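Metallo-beta-lactamase domain-containing protein (Enterococcus faecalis, PDB 2AZ4) is of unknown function but binds two zinc ions in a metallo-beta-lactamase fold and may bind RNA and act as an exonuclease. Local coordinates at residues 32-37 with 173-178; 90-95 with 187-192. One frame throughout, in Å; residues are numbered along the deposited sequence.

Contact 1: 32-37 with 173-178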
ATOM      1  N   ILE A  32       0.509  17.731 -12.487  1.00 18.59           N
ATOM      2  CA  ILE A  32       0.017  16.619 -11.691  1.00 18.27           C
ATOM      3  C   ILE A  32       1.069  16.199 -10.670  1.00 17.89           C
ATOM      4  O   ILE A  32       2.259  16.483 -10.841  1.00 17.14           O
ATOM      5  CB  ILE A  32      -0.395  15.398 -12.544  1.00 18.10           C
ATOM      6  CG1 ILE A  32       0.816  14.810 -13.282  1.00 18.44           C
ATOM      7  CG2 ILE A  32      -1.516  15.792 -13.483  1.00 18.41           C
ATOM      8  CD1 ILE A  32       0.552  13.490 -14.020  1.00 18.21           C
ATOM      9  N   PHE A  33       0.611  15.570  -9.597  1.00 16.95           N
ATOM     10  CA  PHE A  33       1.481  15.095  -8.537  1.00 17.01           C
ATOM     11  C   PHE A  33       1.048  13.674  -8.203  1.00 17.17           C
ATOM     12  O   PHE A  33      -0.130  13.336  -8.382  1.00 18.29           O
ATOM     13  CB  PHE A  33       1.368  15.957  -7.259  1.00 17.11           C
ATOM     14  CG  PHE A  33       1.780  17.429  -7.435  1.00 17.09           C
ATOM     15  CD1 PHE A  33       2.999  17.890  -6.944  1.00 17.78           C
ATOM     16  CD2 PHE A  33       0.934  18.340  -8.038  1.00 19.07           C
ATOM     17  CE1 PHE A  33       3.372  19.254  -7.095  1.00 17.45           C
ATOM     18  CE2 PHE A  33       1.308  19.704  -8.200  1.00 16.09           C
ATOM     19  CZ  PHE A  33       2.524  20.142  -7.719  1.00 17.05           C
ATOM     20  N   PHE A  34       1.992  12.881  -7.693  1.00 16.06           N
ATOM     21  CA  PHE A  34       1.786  11.492  -7.253  1.00 16.16           C
ATOM     22  C   PHE A  34       3.056  11.033  -6.544  1.00 16.21           C
ATOM     23  O   PHE A  34       4.148  11.433  -6.925  1.00 15.88           O
ATOM     24  CB  PHE A  34       1.505  10.555  -8.441  1.00 16.22           C
ATOM     25  CG  PHE A  34       2.495  10.693  -9.583  1.00 16.17           C
ATOM     26  CD1 PHE A  34       2.259  11.587 -10.630  1.00 15.82           C
ATOM     27  CD2 PHE A  34       3.668   9.931  -9.604  1.00 16.79           C
ATOM     28  CE1 PHE A  34       3.162  11.733 -11.667  1.00 14.64           C
ATOM     29  CE2 PHE A  34       4.581  10.060 -10.661  1.00 16.51           C
ATOM     30  CZ  PHE A  34       4.337  10.961 -11.679  1.00 16.11           C
ATOM     31  N   ASP A  35       2.938  10.231  -5.487  1.00 16.24           N
ATOM     32  CA  ASP A  35       1.698  10.036  -4.740  1.00 16.71           C
ATOM     33  C   ASP A  35       1.600  11.160  -3.698  1.00 16.55           C
ATOM     34  O   ASP A  35       1.874  12.321  -4.029  1.00 16.72           O
ATOM     35  CB  ASP A  35       1.699   8.631  -4.108  1.00 16.23           C
ATOM     36  CG  ASP A  35       1.596   7.526  -5.158  1.00 18.54           C
ATOM     37  OD1 ASP A  35       0.795   7.693  -6.114  1.00 17.17           O
ATOM     38  OD2 ASP A  35       2.274   6.478  -5.031  1.00 18.56           O
ATOM     39  N   PHE A  36       1.207  10.839  -2.461  1.00 16.62           N
ATOM     40  CA  PHE A  36       0.977  11.871  -1.438  1.00 16.80           C
ATOM     41  C   PHE A  36       1.095  11.332   0.009  1.00 17.28           C
ATOM     42  O   PHE A  36       0.205  11.542   0.830  1.00 16.08           O
ATOM     43  CB  PHE A  36      -0.401  12.533  -1.653  1.00 16.70           C
ATOM     44  CG  PHE A  36      -0.391  14.014  -1.417  1.00 17.62           C
ATOM     45  CD1 PHE A  36       0.270  14.862  -2.307  1.00 18.29           C
ATOM     46  CD2 PHE A  36      -1.012  14.559  -0.313  1.00 17.66           C
ATOM     47  CE1 PHE A  36       0.299  16.234  -2.102  1.00 20.24           C
ATOM     48  CE2 PHE A  36      -0.995  15.948  -0.090  1.00 16.48           C
ATOM     49  CZ  PHE A  36      -0.333  16.782  -0.979  1.00 18.71           C
ATOM     50  N   GLY A  37       2.178  10.604   0.285  1.00 17.07           N
ATOM     51  CA  GLY A  37       2.488  10.154   1.624  1.00 17.38           C
ATOM     52  C   GLY A  37       3.588  11.026   2.175  1.00 17.89           C
ATOM     53  O   GLY A  37       3.982  12.015   1.546  1.00 18.68           O
ATOM     54  N   SER A 173      -2.399   0.647  -8.611  1.00 14.57           N
ATOM     55  CA  SER A 173      -2.288   1.077 -10.002  1.00 15.34           C
ATOM     56  C   SER A 173      -0.926   1.701 -10.320  1.00 15.83           C
ATOM     57  O   SER A 173      -0.132   2.003  -9.403  1.00 16.11           O
ATOM     58  CB  SER A 173      -3.384   2.082 -10.325  1.00 16.00           C
ATOM     59  OG  SER A 173      -3.201   3.265  -9.560  1.00 16.59           O
ATOM     60  N   ALA A 174      -0.673   1.840 -11.622  1.00 16.15           N
ATOM     61  CA  ALA A 174       0.455   2.562 -12.193  1.00 16.41           C
ATOM     62  C   ALA A 174      -0.126   3.675 -13.068  1.00 16.76           C
ATOM     63  O   ALA A 174      -1.330   3.667 -13.401  1.00 16.87           O
ATOM     64  CB  ALA A 174       1.306   1.616 -13.035  1.00 16.44           C
ATOM     65  N   LEU A 175       0.697   4.657 -13.419  1.00 16.61           N
ATOM     66  CA  LEU A 175       0.195   5.784 -14.200  1.00 17.03           C
ATOM     67  C   LEU A 175       0.949   5.828 -15.513  1.00 17.74           C
ATOM     68  O   LEU A 175       2.185   5.691 -15.523  1.00 17.74           O
ATOM     69  CB  LEU A 175       0.374   7.105 -13.435  1.00 16.51           C
ATOM     70  CG  LEU A 175      -0.154   7.189 -11.990  1.00 16.53           C
ATOM     71  CD1 LEU A 175       0.167   8.559 -11.435  1.00 18.80           C
ATOM     72  CD2 LEU A 175      -1.696   6.933 -11.921  1.00 17.34           C
ATOM     73  N   LEU A 176       0.212   5.979 -16.616  1.00 17.80           N
ATOM     74  CA  LEU A 176       0.826   6.238 -17.905  1.00 18.59           C
ATOM     75  C   LEU A 176       0.492   7.679 -18.222  1.00 18.74           C
ATOM     76  O   LEU A 176      -0.682   8.040 -18.333  1.00 19.70           O
ATOM     77  CB  LEU A 176       0.277   5.333 -19.007  1.00 18.75           C
ATOM     78  CG  LEU A 176       0.380   3.815 -18.894  1.00 21.16           C
ATOM     79  CD1 LEU A 176      -0.165   3.251 -20.175  1.00 25.07           C
ATOM     80  CD2 LEU A 176       1.782   3.375 -18.709  1.00 21.54           C
ATOM     81  N   ILE A 177       1.527   8.492 -18.366  1.00 18.65           N
ATOM     82  CA  ILE A 177       1.364   9.945 -18.455  1.00 19.60           C
ATOM     83  C   ILE A 177       1.790  10.496 -19.819  1.00 19.97           C
ATOM     84  O   ILE A 177       2.918  10.295 -20.238  1.00 19.61           O
ATOM     85  CB  ILE A 177       2.155  10.626 -17.305  1.00 18.79           C
ATOM     86  CG1 ILE A 177       1.616  10.152 -15.950  1.00 19.09           C
ATOM     87  CG2 ILE A 177       2.089  12.182 -17.396  1.00 20.08           C
ATOM     88  CD1 ILE A 177       2.700  10.066 -14.846  1.00 18.48           C
ATOM     89  N   ARG A 178       0.890  11.190 -20.507  1.00 20.91           N
ATOM     90  CA  ARG A 178       1.256  11.768 -21.787  1.00 22.27           C
ATOM     91  C   ARG A 178       1.045  13.273 -21.836  1.00 22.95           C
ATOM     92  O   ARG A 178       0.019  13.778 -21.373  1.00 22.26           O
ATOM     93  CB  ARG A 178       0.507  11.073 -22.933  1.00 22.29           C
ATOM     94  CG  ARG A 178       1.002   9.653 -23.149  1.00 24.87           C
ATOM     95  CD  ARG A 178       0.228   9.003 -24.257  1.00 30.96           C
ATOM     96  NE  ARG A 178      -0.125   7.623 -23.947  1.00 34.91           N
ATOM     97  CZ  ARG A 178       0.541   6.551 -24.368  1.00 35.08           C
ATOM     98  NH1 ARG A 178       1.630   6.680 -25.117  1.00 34.47           N
ATOM     99  NH2 ARG A 178       0.111   5.345 -24.024  1.00 34.52           N
TER
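F34 and L175 meet through rotations that send the two side chains past each other in opposite directions. In F34, CG sits between the backbone N and the carbonyl carbon (chi1 49°), and in L175 CG lies anti to the carbonyl carbon. CD1 of L175 thereby comes to rest over one face of the phenyl ring, 4.0 Å from the F34 ring centroid and 28° off the ring normal, which is a CH-pi contact. The methyl is displaced toward the root of the ring, for its nearest atom there is CG of F34, 3.7 Å from L175 CD1.

The far part of the same ring belongs to I177. CD1 of I177 approaches obliquely and lies 3.6 Å from CE1 of F34, with CZ of F34 almost as near. A third pair closes the interface: I32 and I177 reach toward each other tip to tip, CD1 of I32 standing 3.9 Å from CG2 of I177. I177 therefore divides its branches, the CD1 end going to the aromatic ring and CG2 to I32.

All four residues are buried, and the contact between them is wholly apolar. The strand axes approach no closer than 10.6 Å, too far for backbone pairing, and their directions differ by 154°, so the strands run roughly antiparallel as members of two different sheets facing each other. Around this layer, V25 packs on both I32 and F34, while V160 and I158 of strand 158-164 touch I32 and I177 respectively. Y186 also meets the F34 ring. Two sheets packed face to face through aliphatic and aromatic side chains form the core of the beta sandwich in the metallo-beta-lactamase fold.

Contact 2: 90-95 with 187-192. With ZN (zinc ion), chain C; ZN (zinc ion), chain D.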
ATOM      1  N   LEU A  90      -3.189   8.842  -6.762  1.00 16.71           N
ATOM      2  CA  LEU A  90      -2.747   7.971  -5.693  1.00 16.83           C
ATOM      3  C   LEU A  90      -2.682   6.526  -6.203  1.00 16.51           C
ATOM      4  O   LEU A  90      -3.708   5.936  -6.544  1.00 16.26           O
ATOM      5  CB  LEU A  90      -3.727   8.130  -4.520  1.00 16.47           C
ATOM      6  CG  LEU A  90      -3.654   7.373  -3.223  1.00 18.88           C
ATOM      7  CD1 LEU A  90      -2.256   7.414  -2.575  1.00 21.67           C
ATOM      8  CD2 LEU A  90      -4.762   7.884  -2.269  1.00 17.42           C
ATOM      9  N   SER A  91      -1.470   5.980  -6.261  1.00 16.23           N
ATOM     10  CA  SER A  91      -1.242   4.664  -6.827  1.00 16.35           C
ATOM     11  C   SER A  91      -2.010   3.595  -6.046  1.00 15.74           C
ATOM     12  O   SER A  91      -2.617   2.726  -6.647  1.00 15.52           O
ATOM     13  CB  SER A  91       0.269   4.327  -6.908  1.00 16.49           C
ATOM     14  OG  SER A  91       0.859   3.967  -5.657  1.00 17.33           O
ATOM     15  N   HIS A  92      -1.949   3.665  -4.720  1.00 14.54           N
ATOM     16  CA  HIS A  92      -2.625   2.716  -3.841  1.00 14.26           C
ATOM     17  C   HIS A  92      -2.711   3.239  -2.395  1.00 14.57           C
ATOM     18  O   HIS A  92      -2.143   4.285  -2.057  1.00 15.16           O
ATOM     19  CB  HIS A  92      -1.986   1.312  -3.912  1.00 14.55           C
ATOM     20  CG  HIS A  92      -0.570   1.248  -3.408  1.00 15.33           C
ATOM     21  ND1 HIS A  92       0.454   1.994  -3.952  1.00 15.96           N
ATOM     22  CD2 HIS A  92      -0.006   0.510  -2.422  1.00 18.00           C
ATOM     23  CE1 HIS A  92       1.589   1.702  -3.341  1.00 15.30           C
ATOM     24  NE2 HIS A  92       1.335   0.820  -2.395  1.00 16.05           N
ATOM     25  N   ALA A  93      -3.404   2.489  -1.539  1.00 14.38           N
ATOM     26  CA  ALA A  93      -3.757   2.922  -0.188  1.00 13.93           C
ATOM     27  C   ALA A  93      -2.639   2.935   0.877  1.00 14.66           C
ATOM     28  O   ALA A  93      -2.759   3.633   1.912  1.00 14.74           O
ATOM     29  CB  ALA A  93      -4.947   2.115   0.315  1.00 14.06           C
ATOM     30  N   HIS A  94      -1.575   2.176   0.643  1.00 14.24           N
ATOM     31  CA  HIS A  94      -0.517   2.039   1.642  1.00 15.46           C
ATOM     32  C   HIS A  94      -0.068   3.376   2.210  1.00 15.61           C
ATOM     33  O   HIS A  94      -0.028   4.379   1.505  1.00 15.77           O
ATOM     34  CB  HIS A  94       0.660   1.198   1.103  1.00 15.07           C
ATOM     35  CG  HIS A  94       0.361  -0.268   1.059  1.00 14.09           C
ATOM     36  ND1 HIS A  94       1.073  -1.157   0.286  1.00 13.79           N
ATOM     37  CD2 HIS A  94      -0.566  -1.009   1.718  1.00 14.41           C
ATOM     38  CE1 HIS A  94       0.589  -2.376   0.444  1.00 13.99           C
ATOM     39  NE2 HIS A  94      -0.406  -2.317   1.309  1.00 14.30           N
ATOM     40  N   LEU A  95       0.244   3.374   3.499  1.00 16.75           N
ATOM     41  CA  LEU A  95       0.545   4.594   4.257  1.00 18.00           C
ATOM     42  C   LEU A  95       1.634   5.493   3.622  1.00 17.22           C
ATOM     43  O   LEU A  95       1.514   6.742   3.616  1.00 15.18           O
ATOM     44  CB  LEU A  95       0.974   4.188   5.681  1.00 18.01           C
ATOM     45  CG  LEU A  95       1.074   5.249   6.779  1.00 20.23           C
ATOM     46  CD1 LEU A  95      -0.292   5.913   7.056  1.00 20.38           C
ATOM     47  CD2 LEU A  95       1.680   4.648   8.061  1.00 21.13           C
ATOM     48  N   THR A 187       5.419   3.426 -11.978  1.00 17.23           N
ATOM     49  CA  THR A 187       4.962   2.049 -11.723  1.00 17.57           C
ATOM     50  C   THR A 187       4.076   1.911 -10.489  1.00 18.01           C
ATOM     51  O   THR A 187       3.299   0.959 -10.387  1.00 19.02           O
ATOM     52  CB  THR A 187       6.148   1.037 -11.554  1.00 16.75           C
ATOM     53  OG1 THR A 187       6.972   1.430 -10.447  1.00 16.73           O
ATOM     54  CG2 THR A 187       6.972   0.960 -12.812  1.00 16.99           C
ATOM     55  N   GLY A 188       4.222   2.842  -9.553  1.00 17.79           N
ATOM     56  CA  GLY A 188       3.712   2.653  -8.203  1.00 18.34           C
ATOM     57  C   GLY A 188       4.488   1.493  -7.616  1.00 18.18           C
ATOM     58  O   GLY A 188       5.653   1.262  -7.993  1.00 18.79           O
ATOM     59  N   ASP A 189       3.857   0.769  -6.700  1.00 17.48           N
ATOM     60  CA  ASP A 189       4.385  -0.489  -6.187  1.00 17.26           C
ATOM     61  C   ASP A 189       3.755  -1.637  -6.948  1.00 16.79           C
ATOM     62  O   ASP A 189       2.565  -1.568  -7.259  1.00 16.43           O
ATOM     63  CB  ASP A 189       3.999  -0.640  -4.719  1.00 16.46           C
ATOM     64  CG  ASP A 189       4.785   0.243  -3.804  1.00 16.33           C
ATOM     65  OD1 ASP A 189       5.648   1.034  -4.250  1.00 16.74           O
ATOM     66  OD2 ASP A 189       4.545   0.138  -2.596  1.00 13.45           O
ATOM     67  N   LEU A 190       4.533  -2.696  -7.218  1.00 16.80           N
ATOM     68  CA  LEU A 190       4.073  -3.822  -8.039  1.00 16.86           C
ATOM     69  C   LEU A 190       4.910  -5.100  -7.984  1.00 16.16           C
ATOM     70  O   LEU A 190       6.050  -5.101  -7.555  1.00 16.16           O
ATOM     71  CB  LEU A 190       3.887  -3.457  -9.511  1.00 17.30           C
ATOM     72  CG  LEU A 190       4.812  -2.613 -10.401  1.00 19.41           C
ATOM     73  CD1 LEU A 190       6.266  -2.412  -9.990  1.00 17.52           C
ATOM     74  CD2 LEU A 190       4.692  -3.026 -11.838  1.00 17.82           C
ATOM     75  N   ARG A 191       4.321  -6.184  -8.465  1.00 16.06           N
ATOM     76  CA  ARG A 191       4.960  -7.510  -8.406  1.00 16.17           C
ATOM     77  C   ARG A 191       4.410  -8.360  -9.535  1.00 16.36           C
ATOM     78  O   ARG A 191       3.484  -7.940 -10.236  1.00 16.99           O
ATOM     79  CB  ARG A 191       4.686  -8.177  -7.042  1.00 15.22           C
ATOM     80  CG  ARG A 191       3.187  -8.401  -6.774  1.00 15.37           C
ATOM     81  CD  ARG A 191       2.934  -9.131  -5.455  1.00 16.98           C
ATOM     82  NE  ARG A 191       1.515  -9.152  -5.109  1.00 17.62           N
ATOM     83  CZ  ARG A 191       1.009  -9.676  -3.994  1.00 16.85           C
ATOM     84  NH1 ARG A 191       1.798 -10.219  -3.090  1.00 15.08           N
ATOM     85  NH2 ARG A 191      -0.299  -9.649  -3.785  1.00 16.17           N
ATOM     86  N   LEU A 192       4.963  -9.561  -9.689  1.00 16.84           N
ATOM     87  CA  LEU A 192       4.525 -10.506 -10.707  1.00 17.28           C
ATOM     88  C   LEU A 192       4.136 -11.868 -10.117  1.00 18.27           C
ATOM     89  O   LEU A 192       3.927 -12.841 -10.867  1.00 19.13           O
ATOM     90  CB  LEU A 192       5.655 -10.703 -11.738  1.00 17.25           C
ATOM     91  CG  LEU A 192       5.762  -9.658 -12.869  1.00 15.56           C
ATOM     92  CD1 LEU A 192       7.005  -9.898 -13.721  1.00 17.54           C
ATOM     93  CD2 LEU A 192       4.505  -9.710 -13.745  1.00 16.87           C
TER
HETATM   94 ZN    ZN C 601       2.704  -0.643  -1.282  1.00 23.71          ZN
HETATM   95 ZN    ZN D 602       5.407   1.596  -1.118  1.00 27.73          ZN
HETATM   96  O   HOH W   1       4.217  -1.698  -0.096  1.00 18.85           O
HETATM   97  O   HOH W   2       3.708   0.763   0.254  1.00 18.61           O
HETATM   98  O   HOH W   3       6.483  -0.179  -0.037  1.00 22.69           O
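D189 reaches H92 across a zinc ion, its side chain running outward from the backbone. CB lies beside the imidazole, 3.6 Å from CE1 of H92. CG is anti to the carbonyl carbon (chi1 -74°), which points the carboxylate at the metals. OD1 binds neither ion. OD2 bridges both: it is 2.4 Å from the zinc of chain C and 2.2 Å from the zinc of chain D.

H92 brings NE2 to the chain C zinc at 2.3 Å. NE2 of H92 and OD2 of D189 are close, but as ligands of one metal, not through a hydrogen bond. The two side chains cross at about a right angle, the ring and carboxylate planes being 54° apart, and OD2 lies at the ring edge, near its plane. On the other side of the imidazole, ND1 of H92 donates to OG of S91 at 2.6 Å, with an N-H...O angle of 154° and the acceptor in the ring plane. This second-shell bond fixes the rotation of the ring and leaves NE2 for the zinc. H94 adds its ND1 to the same ion at 2.3 Å, and water 2 joins the two zincs. H167 and water 1 complete the chain C site; D96, H97, H404 and water 3 the other, six ligands each.

Away from the metals, CB of S91 packs 4.0 Å from CA of G188, which has no side chain to intervene. H92, H94, D96 and H97 form the HxHxDH signature of the metallo-beta-lactamase superfamily, with D189 its bridging aspartate.

Both segments are loops at strand ends: 90-95 runs from strand 85-89 into helix 95-98, with H94 as its N-cap residue, and 187-192 leads from strand 182-186 toward helix 197-207, against which L190 and L192 pack.

Both contacts are buried, but they differ in chemistry and place: the centre of contact 2 lies about 6 Å from the chain centre, that of contact 1 about 14 Å. Contact 1 joins the two sheets of the sandwich through hydrocarbon alone, whereas contact 2 joins loops at their ends through shared metal ligation. The same two sheets supply both, since strands 30-34 and 85-89 are neighbours in one and 173-179 and 182-186 in the other. They also touch directly: OD1 of D35 is 2.8 Å from N of S91, a probable hydrogen bond. OD2 of D35 hydrogen-bonds ND1 of the zinc ligand H97, which makes D35 part of the second shell.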